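Local coordinates for putative type VI secretion protein (Escherichia coli, PDB 6SKI) that is a bacterial type VI secretion effector, probably hydrolysing phospholipids, that is loaded onto the VgrG spike, at residues K73-C78 with W492-D497; R350-A355 with L377-R382. All blocks are in the same frame, centred on the assembly; numbering follows the deposited sequence.

Interaction 1 of 2, residues K73-C78 with W492-D497; sequences KDAQSC and WNIESD
Ile494 meets helix 72-85 through the end of its longer branch, and the measured contacts all run from this one side chain to Ala75 and Cys78. Before it, Trp492 and Asn493 are loop: the backbone of Trp492 is hydrogen-bonded to Phe331, and its indole packs edge-to-face with Phe524. The chain then presents Ile494, whose CA is 6.7 Å from the CA of Cys78. The outer half of its side chain is extended (chi2 170°), which carries CD1 up to the helix. There Ile494 CD1 lies 3.7 Å from Ala75 CB and 4.1 Å from Cys78 CB. A single methyl thus touches two residues three apart, and so on nearly the same side of the helix. The peptide of Ala75 also takes part, its O being 3.7 Å from Ile494 CD1. No hydrogen bond crosses; all three touching residues are buried, and the two segments together bury 129 Å².

Away from this face, Ser77 OG bonds back to Lys73 O (2.8 Å), tilted 36° out of the carbonyl plane, while Ser77 N reaches the same oxygen from the opposite face. That carbonyl therefore has two donors.

From Glu495 to Asp497 the chain is a strand, paired antiparallel with strand 521-523. Phe522 of that strand touches both Ala75 and Ile494. Ile494, at the entrance to strand 495-497, thus joins the two-stranded sheet to helix 72-85, which on the Cys78 side also rests on Phe337 of strand 328-341.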
ATOM      1  N   LYS A  73     -32.956  -5.636 -12.634  1.00 59.87           N
ATOM      2  CA  LYS A  73     -34.031  -4.745 -12.212  1.00 59.87           C
ATOM      3  C   LYS A  73     -33.895  -4.395 -10.737  1.00 59.87           C
ATOM      4  O   LYS A  73     -34.009  -3.225 -10.354  1.00 59.87           O
ATOM      5  CB  LYS A  73     -35.385  -5.396 -12.487  1.00 59.87           C
ATOM      6  CG  LYS A  73     -36.155  -4.792 -13.643  1.00 59.87           C
ATOM      7  CD  LYS A  73     -37.639  -5.119 -13.542  1.00 59.87           C
ATOM      8  CE  LYS A  73     -38.195  -4.798 -12.161  1.00 59.87           C
ATOM      9  NZ  LYS A  73     -37.910  -3.399 -11.739  1.00 59.87           N
ATOM     10  N   ASP A  74     -33.625  -5.398  -9.901  1.00 59.49           N
ATOM     11  CA  ASP A  74     -33.432  -5.149  -8.477  1.00 59.49           C
ATOM     12  C   ASP A  74     -32.173  -4.332  -8.224  1.00 59.49           C
ATOM     13  O   ASP A  74     -32.132  -3.522  -7.296  1.00 59.49           O
ATOM     14  CB  ASP A  74     -33.379  -6.472  -7.718  1.00 59.49           C
ATOM     15  CG  ASP A  74     -34.756  -7.001  -7.376  1.00 59.49           C
ATOM     16  OD1 ASP A  74     -35.748  -6.276  -7.599  1.00 59.49           O
ATOM     17  OD2 ASP A  74     -34.848  -8.144  -6.884  1.00 59.49           O
ATOM     18  N   ALA A  75     -31.138  -4.527  -9.038  1.00 57.71           N
ATOM     19  CA  ALA A  75     -29.922  -3.739  -8.875  1.00 57.71           C
ATOM     20  C   ALA A  75     -30.157  -2.275  -9.225  1.00 57.71           C
ATOM     21  O   ALA A  75     -29.678  -1.374  -8.524  1.00 57.71           O
ATOM     22  CB  ALA A  75     -28.806  -4.329  -9.731  1.00 57.71           C
ATOM     23  N   GLN A  76     -30.906  -2.014 -10.299  1.00 58.46           N
ATOM     24  CA  GLN A  76     -31.231  -0.632 -10.622  1.00 58.46           C
ATOM     25  C   GLN A  76     -32.154  -0.028  -9.575  1.00 58.46           C
ATOM     26  O   GLN A  76     -32.057   1.169  -9.280  1.00 58.46           O
ATOM     27  CB  GLN A  76     -31.860  -0.545 -12.010  1.00 58.46           C
ATOM     28  CG  GLN A  76     -32.227   0.865 -12.415  1.00 58.46           C
ATOM     29  CD  GLN A  76     -31.010   1.710 -12.711  1.00 58.46           C
ATOM     30  OE1 GLN A  76     -30.775   2.731 -12.067  1.00 58.46           O
ATOM     31  NE2 GLN A  76     -30.225   1.289 -13.692  1.00 58.46           N
ATOM     32  N   SER A  77     -33.022  -0.840  -8.972  1.00 59.05           N
ATOM     33  CA  SER A  77     -33.841  -0.341  -7.877  1.00 59.05           C
ATOM     34  C   SER A  77     -33.005  -0.032  -6.645  1.00 59.05           C
ATOM     35  O   SER A  77     -33.303   0.925  -5.931  1.00 59.05           O
ATOM     36  CB  SER A  77     -34.936  -1.349  -7.532  1.00 59.05           C
ATOM     37  OG  SER A  77     -35.670  -1.723  -8.682  1.00 59.05           O
ATOM     38  N   CYS A  78     -31.955  -0.815  -6.390  1.00 58.41           N
ATOM     39  CA  CYS A  78     -31.038  -0.501  -5.299  1.00 58.41           C
ATOM     40  C   CYS A  78     -30.324   0.818  -5.550  1.00 58.41           C
ATOM     41  O   CYS A  78     -30.186   1.646  -4.639  1.00 58.41           O
ATOM     42  CB  CYS A  78     -30.015  -1.624  -5.129  1.00 58.41           C
ATOM     43  SG  CYS A  78     -30.654  -3.171  -4.467  1.00 58.41           S
ATOM     44  N   TRP A 492     -23.599  -1.918   1.831  1.00 46.76           N
ATOM     45  CA  TRP A 492     -24.286  -2.553   0.717  1.00 46.76           C
ATOM     46  C   TRP A 492     -24.688  -1.525  -0.329  1.00 46.76           C
ATOM     47  O   TRP A 492     -25.677  -1.702  -1.039  1.00 46.76           O
ATOM     48  CB  TRP A 492     -25.502  -3.329   1.213  1.00 46.76           C
ATOM     49  CG  TRP A 492     -25.148  -4.662   1.783  1.00 46.76           C
ATOM     50  CD1 TRP A 492     -25.000  -4.973   3.098  1.00 46.76           C
ATOM     51  CD2 TRP A 492     -24.897  -5.865   1.055  1.00 46.76           C
ATOM     52  NE1 TRP A 492     -24.674  -6.296   3.238  1.00 46.76           N
ATOM     53  CE2 TRP A 492     -24.604  -6.867   1.996  1.00 46.76           C
ATOM     54  CE3 TRP A 492     -24.893  -6.194  -0.302  1.00 46.76           C
ATOM     55  CZ2 TRP A 492     -24.307  -8.172   1.625  1.00 46.76           C
ATOM     56  CZ3 TRP A 492     -24.601  -7.489  -0.666  1.00 46.76           C
ATOM     57  CH2 TRP A 492     -24.313  -8.462   0.292  1.00 46.76           C
ATOM     58  N   ASN A 493     -23.920  -0.446  -0.435  1.00 48.99           N
ATOM     59  CA  ASN A 493     -24.141   0.526  -1.492  1.00 48.99           C
ATOM     60  C   ASN A 493     -23.725  -0.074  -2.824  1.00 48.99           C
ATOM     61  O   ASN A 493     -22.675  -0.711  -2.935  1.00 48.99           O
ATOM     62  CB  ASN A 493     -23.344   1.800  -1.227  1.00 48.99           C
ATOM     63  CG  ASN A 493     -23.889   2.598  -0.073  1.00 48.99           C
ATOM     64  OD1 ASN A 493     -23.363   3.652   0.271  1.00 48.99           O
ATOM     65  ND2 ASN A 493     -24.958   2.108   0.527  1.00 48.99           N
ATOM     66  N   ILE A 494     -24.546   0.135  -3.839  1.00 52.53           N
ATOM     67  CA  ILE A 494     -24.317  -0.455  -5.149  1.00 52.53           C
ATOM     68  C   ILE A 494     -23.626   0.571  -6.032  1.00 52.53           C
ATOM     69  O   ILE A 494     -23.867   1.780  -5.919  1.00 52.53           O
ATOM     70  CB  ILE A 494     -25.634  -0.953  -5.775  1.00 52.53           C
ATOM     71  CG1 ILE A 494     -25.380  -2.179  -6.649  1.00 52.53           C
ATOM     72  CG2 ILE A 494     -26.311   0.128  -6.590  1.00 52.53           C
ATOM     73  CD1 ILE A 494     -26.636  -2.862  -7.103  1.00 52.53           C
ATOM     74  N   GLU A 495     -22.727   0.090  -6.876  1.00 54.03           N
ATOM     75  CA  GLU A 495     -22.065   0.888  -7.889  1.00 54.03           C
ATOM     76  C   GLU A 495     -22.283   0.221  -9.237  1.00 54.03           C
ATOM     77  O   GLU A 495     -22.659  -0.950  -9.321  1.00 54.03           O
ATOM     78  CB  GLU A 495     -20.569   1.033  -7.592  1.00 54.03           C
ATOM     79  CG  GLU A 495     -20.265   1.865  -6.363  1.00 54.03           C
ATOM     80  CD  GLU A 495     -18.815   2.289  -6.286  1.00 54.03           C
ATOM     81  OE1 GLU A 495     -18.037   1.933  -7.196  1.00 54.03           O
ATOM     82  OE2 GLU A 495     -18.450   2.977  -5.311  1.00 54.03           O
ATOM     83  N   SER A 496     -22.049   0.974 -10.302  1.00 56.80           N
ATOM     84  CA  SER A 496     -22.257   0.465 -11.645  1.00 56.80           C
ATOM     85  C   SER A 496     -21.090   0.851 -12.537  1.00 56.80           C
ATOM     86  O   SER A 496     -20.389   1.838 -12.299  1.00 56.80           O
ATOM     87  CB  SER A 496     -23.567   0.983 -12.245  1.00 56.80           C
ATOM     88  OG  SER A 496     -23.515   2.386 -12.431  1.00 56.80           O
ATOM     89  N   ASP A 497     -20.890   0.041 -13.569  1.00 59.56           N
ATOM     90  CA  ASP A 497     -19.938   0.341 -14.626  1.00 59.56           C
ATOM     91  C   ASP A 497     -20.525  -0.100 -15.955  1.00 59.56           C
ATOM     92  O   ASP A 497     -21.299  -1.053 -16.029  1.00 59.56           O
ATOM     93  CB  ASP A 497     -18.588  -0.342 -14.394  1.00 59.56           C
ATOM     94  CG  ASP A 497     -17.436   0.436 -14.994  1.00 59.56           C
ATOM     95  OD1 ASP A 497     -17.204   1.584 -14.563  1.00 59.56           O
ATOM     96  OD2 ASP A 497     -16.768  -0.094 -15.904  1.00 59.56           O
TER

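Interaction 2 of 2, residues R350-A355 with L377-R382; sequences RVYRKA and LTTKIR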
ATOM      1  N   ARG A 350     -42.620  -8.438   3.584  1.00 66.09           N
ATOM      2  CA  ARG A 350     -41.509  -9.345   3.853  1.00 66.09           C
ATOM      3  C   ARG A 350     -40.182  -8.600   3.872  1.00 66.09           C
ATOM      4  O   ARG A 350     -39.314  -8.884   4.706  1.00 66.09           O
ATOM      5  CB  ARG A 350     -41.474 -10.458   2.806  1.00 66.09           C
ATOM      6  CG  ARG A 350     -40.385 -11.488   3.041  1.00 66.09           C
ATOM      7  CD  ARG A 350     -40.143 -12.336   1.806  1.00 66.09           C
ATOM      8  NE  ARG A 350     -39.889 -11.527   0.617  1.00 66.09           N
ATOM      9  CZ  ARG A 350     -38.691 -11.066   0.272  1.00 66.09           C
ATOM     10  NH1 ARG A 350     -37.634 -11.330   1.027  1.00 66.09           N
ATOM     11  NH2 ARG A 350     -38.548 -10.340  -0.828  1.00 66.09           N
ATOM     12  N   VAL A 351     -40.005  -7.642   2.960  1.00 63.66           N
ATOM     13  CA  VAL A 351     -38.742  -6.916   2.891  1.00 63.66           C
ATOM     14  C   VAL A 351     -38.547  -6.062   4.138  1.00 63.66           C
ATOM     15  O   VAL A 351     -37.429  -5.941   4.652  1.00 63.66           O
ATOM     16  CB  VAL A 351     -38.667  -6.083   1.596  1.00 63.66           C
ATOM     17  CG1 VAL A 351     -38.775  -6.991   0.389  1.00 63.66           C
ATOM     18  CG2 VAL A 351     -39.745  -5.026   1.557  1.00 63.66           C
ATOM     19  N   TYR A 352     -39.626  -5.470   4.657  1.00 63.97           N
ATOM     20  CA  TYR A 352     -39.510  -4.698   5.888  1.00 63.97           C
ATOM     21  C   TYR A 352     -39.161  -5.587   7.070  1.00 63.97           C
ATOM     22  O   TYR A 352     -38.356  -5.204   7.924  1.00 63.97           O
ATOM     23  CB  TYR A 352     -40.801  -3.937   6.174  1.00 63.97           C
ATOM     24  CG  TYR A 352     -40.682  -3.045   7.386  1.00 63.97           C
ATOM     25  CD1 TYR A 352     -40.015  -1.835   7.314  1.00 63.97           C
ATOM     26  CD2 TYR A 352     -41.214  -3.426   8.609  1.00 63.97           C
ATOM     27  CE1 TYR A 352     -39.895  -1.021   8.416  1.00 63.97           C
ATOM     28  CE2 TYR A 352     -41.097  -2.617   9.719  1.00 63.97           C
ATOM     29  CZ  TYR A 352     -40.437  -1.415   9.615  1.00 63.97           C
ATOM     30  OH  TYR A 352     -40.312  -0.599  10.715  1.00 63.97           O
ATOM     31  N   ARG A 353     -39.763  -6.772   7.143  1.00 65.61           N
ATOM     32  CA  ARG A 353     -39.457  -7.683   8.237  1.00 65.61           C
ATOM     33  C   ARG A 353     -38.011  -8.147   8.166  1.00 65.61           C
ATOM     34  O   ARG A 353     -37.327  -8.238   9.193  1.00 65.61           O
ATOM     35  CB  ARG A 353     -40.415  -8.871   8.196  1.00 65.61           C
ATOM     36  CG  ARG A 353     -41.819  -8.529   8.651  1.00 65.61           C
ATOM     37  CD  ARG A 353     -42.694  -9.763   8.728  1.00 65.61           C
ATOM     38  NE  ARG A 353     -44.078  -9.447   8.390  1.00 65.61           N
ATOM     39  CZ  ARG A 353     -44.629  -9.686   7.206  1.00 65.61           C
ATOM     40  NH1 ARG A 353     -43.912 -10.246   6.243  1.00 65.61           N
ATOM     41  NH2 ARG A 353     -45.896  -9.365   6.983  1.00 65.61           N
ATOM     42  N   LYS A 354     -37.516  -8.404   6.954  1.00 62.91           N
ATOM     43  CA  LYS A 354     -36.121  -8.790   6.789  1.00 62.91           C
ATOM     44  C   LYS A 354     -35.190  -7.655   7.189  1.00 62.91           C
ATOM     45  O   LYS A 354     -34.189  -7.874   7.882  1.00 62.91           O
ATOM     46  CB  LYS A 354     -35.869  -9.213   5.343  1.00 62.91           C
ATOM     47  CG  LYS A 354     -34.431  -9.581   5.045  1.00 62.91           C
ATOM     48  CD  LYS A 354     -33.977 -10.748   5.898  1.00 62.91           C
ATOM     49  CE  LYS A 354     -32.704 -11.363   5.347  1.00 62.91           C
ATOM     50  NZ  LYS A 354     -32.760 -11.502   3.867  1.00 62.91           N
ATOM     51  N   ALA A 355     -35.505  -6.431   6.766  1.00 62.03           N
ATOM     52  CA  ALA A 355     -34.661  -5.294   7.107  1.00 62.03           C
ATOM     53  C   ALA A 355     -34.656  -5.037   8.607  1.00 62.03           C
ATOM     54  O   ALA A 355     -33.616  -4.697   9.178  1.00 62.03           O
ATOM     55  CB  ALA A 355     -35.121  -4.051   6.348  1.00 62.03           C
ATOM     56  N   LEU A 377     -29.116   4.504  13.013  1.00 54.06           N
ATOM     57  CA  LEU A 377     -29.397   3.268  12.295  1.00 54.06           C
ATOM     58  C   LEU A 377     -30.906   3.116  12.157  1.00 54.06           C
ATOM     59  O   LEU A 377     -31.628   3.104  13.159  1.00 54.06           O
ATOM     60  CB  LEU A 377     -28.796   2.068  13.025  1.00 54.06           C
ATOM     61  CG  LEU A 377     -28.781   0.745  12.265  1.00 54.06           C
ATOM     62  CD1 LEU A 377     -27.864   0.840  11.067  1.00 54.06           C
ATOM     63  CD2 LEU A 377     -28.352  -0.382  13.179  1.00 54.06           C
ATOM     64  N   THR A 378     -31.378   2.996  10.920  1.00 55.16           N
ATOM     65  CA  THR A 378     -32.800   2.989  10.624  1.00 55.16           C
ATOM     66  C   THR A 378     -33.054   1.917   9.574  1.00 55.16           C
ATOM     67  O   THR A 378     -32.124   1.415   8.950  1.00 55.16           O
ATOM     68  CB  THR A 378     -33.250   4.377  10.136  1.00 55.16           C
ATOM     69  OG1 THR A 378     -32.845   5.364  11.091  1.00 55.16           O
ATOM     70  CG2 THR A 378     -34.760   4.462   9.993  1.00 55.16           C
ATOM     71  N   THR A 379     -34.315   1.530   9.411  1.00 56.97           N
ATOM     72  CA  THR A 379     -34.747   0.784   8.237  1.00 56.97           C
ATOM     73  C   THR A 379     -35.453   1.754   7.303  1.00 56.97           C
ATOM     74  O   THR A 379     -36.441   2.387   7.689  1.00 56.97           O
ATOM     75  CB  THR A 379     -35.671  -0.379   8.595  1.00 56.97           C
ATOM     76  OG1 THR A 379     -37.019   0.096   8.674  1.00 56.97           O
ATOM     77  CG2 THR A 379     -35.276  -1.002   9.908  1.00 56.97           C
ATOM     78  N   LYS A 380     -34.943   1.871   6.086  1.00 56.13           N
ATOM     79  CA  LYS A 380     -35.474   2.793   5.098  1.00 56.13           C
ATOM     80  C   LYS A 380     -36.339   2.032   4.108  1.00 56.13           C
ATOM     81  O   LYS A 380     -35.956   0.953   3.633  1.00 56.13           O
ATOM     82  CB  LYS A 380     -34.346   3.526   4.374  1.00 56.13           C
ATOM     83  CG  LYS A 380     -33.609   4.502   5.262  1.00 56.13           C
ATOM     84  CD  LYS A 380     -34.008   5.928   4.973  1.00 56.13           C
ATOM     85  CE  LYS A 380     -33.333   6.884   5.931  1.00 56.13           C
ATOM     86  NZ  LYS A 380     -34.277   7.910   6.443  1.00 56.13           N
ATOM     87  N   ILE A 381     -37.507   2.598   3.814  1.00 59.05           N
ATOM     88  CA  ILE A 381     -38.508   1.994   2.947  1.00 59.05           C
ATOM     89  C   ILE A 381     -38.650   2.851   1.699  1.00 59.05           C
ATOM     90  O   ILE A 381     -38.737   4.081   1.786  1.00 59.05           O
ATOM     91  CB  ILE A 381     -39.863   1.855   3.659  1.00 59.05           C
ATOM     92  CG1 ILE A 381     -39.693   1.195   5.022  1.00 59.05           C
ATOM     93  CG2 ILE A 381     -40.825   1.051   2.808  1.00 59.05           C
ATOM     94  CD1 ILE A 381     -40.974   1.128   5.810  1.00 59.05           C
ATOM     95  N   ARG A 382     -38.666   2.199   0.545  1.00 59.58           N
ATOM     96  CA  ARG A 382     -38.974   2.813  -0.734  1.00 59.58           C
ATOM     97  C   ARG A 382     -40.261   2.193  -1.252  1.00 59.58           C
ATOM     98  O   ARG A 382     -40.425   0.974  -1.200  1.00 59.58           O
ATOM     99  CB  ARG A 382     -37.838   2.583  -1.729  1.00 59.58           C
ATOM    100  CG  ARG A 382     -37.965   3.335  -3.027  1.00 59.58           C
ATOM    101  CD  ARG A 382     -36.656   3.294  -3.779  1.00 59.58           C
ATOM    102  NE  ARG A 382     -36.813   3.624  -5.191  1.00 59.58           N
ATOM    103  CZ  ARG A 382     -36.954   2.719  -6.150  1.00 59.58           C
ATOM    104  NH1 ARG A 382     -36.965   1.431  -5.848  1.00 59.58           N
ATOM    105  NH2 ARG A 382     -37.087   3.102  -7.411  1.00 59.58           N
TER
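Tyr352 reaches across to Thr379 and Ile381, and Ala355, three residues further along the helix, packs against Thr379. The segment 350-355 runs nearly antiparallel to 377-382, at 166° between their N-to-C directions, and their axes approach to 9.0 Å. Helix 350-362 lies over a face of the three-stranded antiparallel sheet, where 376-386 is an outer strand within the chain. At its start, Arg350 forms a salt bridge through NE with Glu338 of strand 328-341, while Val351 packs on Val401 and Ala403 of the middle strand.

Tyr352 follows. With chi1 at -176° the ring swings away from the backbone N, and its end comes nearer the strand than the CB does. One side of the ring makes the contact: Tyr352 CD1 lies 3.5 Å from Ile381 CD1, and CE1 has Thr379 OG1 beside it. Both partners approach obliquely. The side chain of Tyr352 crosses that of Thr379 at about a right angle. Thr379 and Ile381 are two residues apart on the strand, which puts both on the face turned to the helix.

Ala355 closes the contact. Ala355 CB points to the strand and stands 4.3 Å from Thr379 CB, and Ala355 O is 4.1 Å from Thr379 CG2. The short side chain is matched by a close backbone approach, with the CA atoms of Ala355 and Thr379 6.2 Å apart.

Polar atoms are present, yet no hydrogen bond joins the two segments; Tyr352 OH and Thr379 OG1 are 3.9 Å apart. Cohesion across these 187 Å² of buried surface thus appears to rest on van der Waals contact, in which the Thr379 hydroxyl oxygen also lies against the Tyr352 ring.

In the fold
The centres of interactions 1 and 2 lie about 17 Å apart, and along the chain interaction 2 is nested within the loop that interaction 1 closes. Helix 72-85 connects them: it takes Ile494 in interaction 1, while its Glu84 forms a salt bridge with Arg382 NE and its Phe81 packs on Lys380. Alternate residues of strand 376-386 therefore serve different helices, Thr379 and Ile381 meeting helix 350-362, Lys380 and Arg382 meeting helix 72-85. Direct contact is slight, Ser77 O being 3.7 Å from Arg382 NH1. Phe337 touches both Cys78 and Arg382. Neither interaction contains a known catalytic residue or ligand.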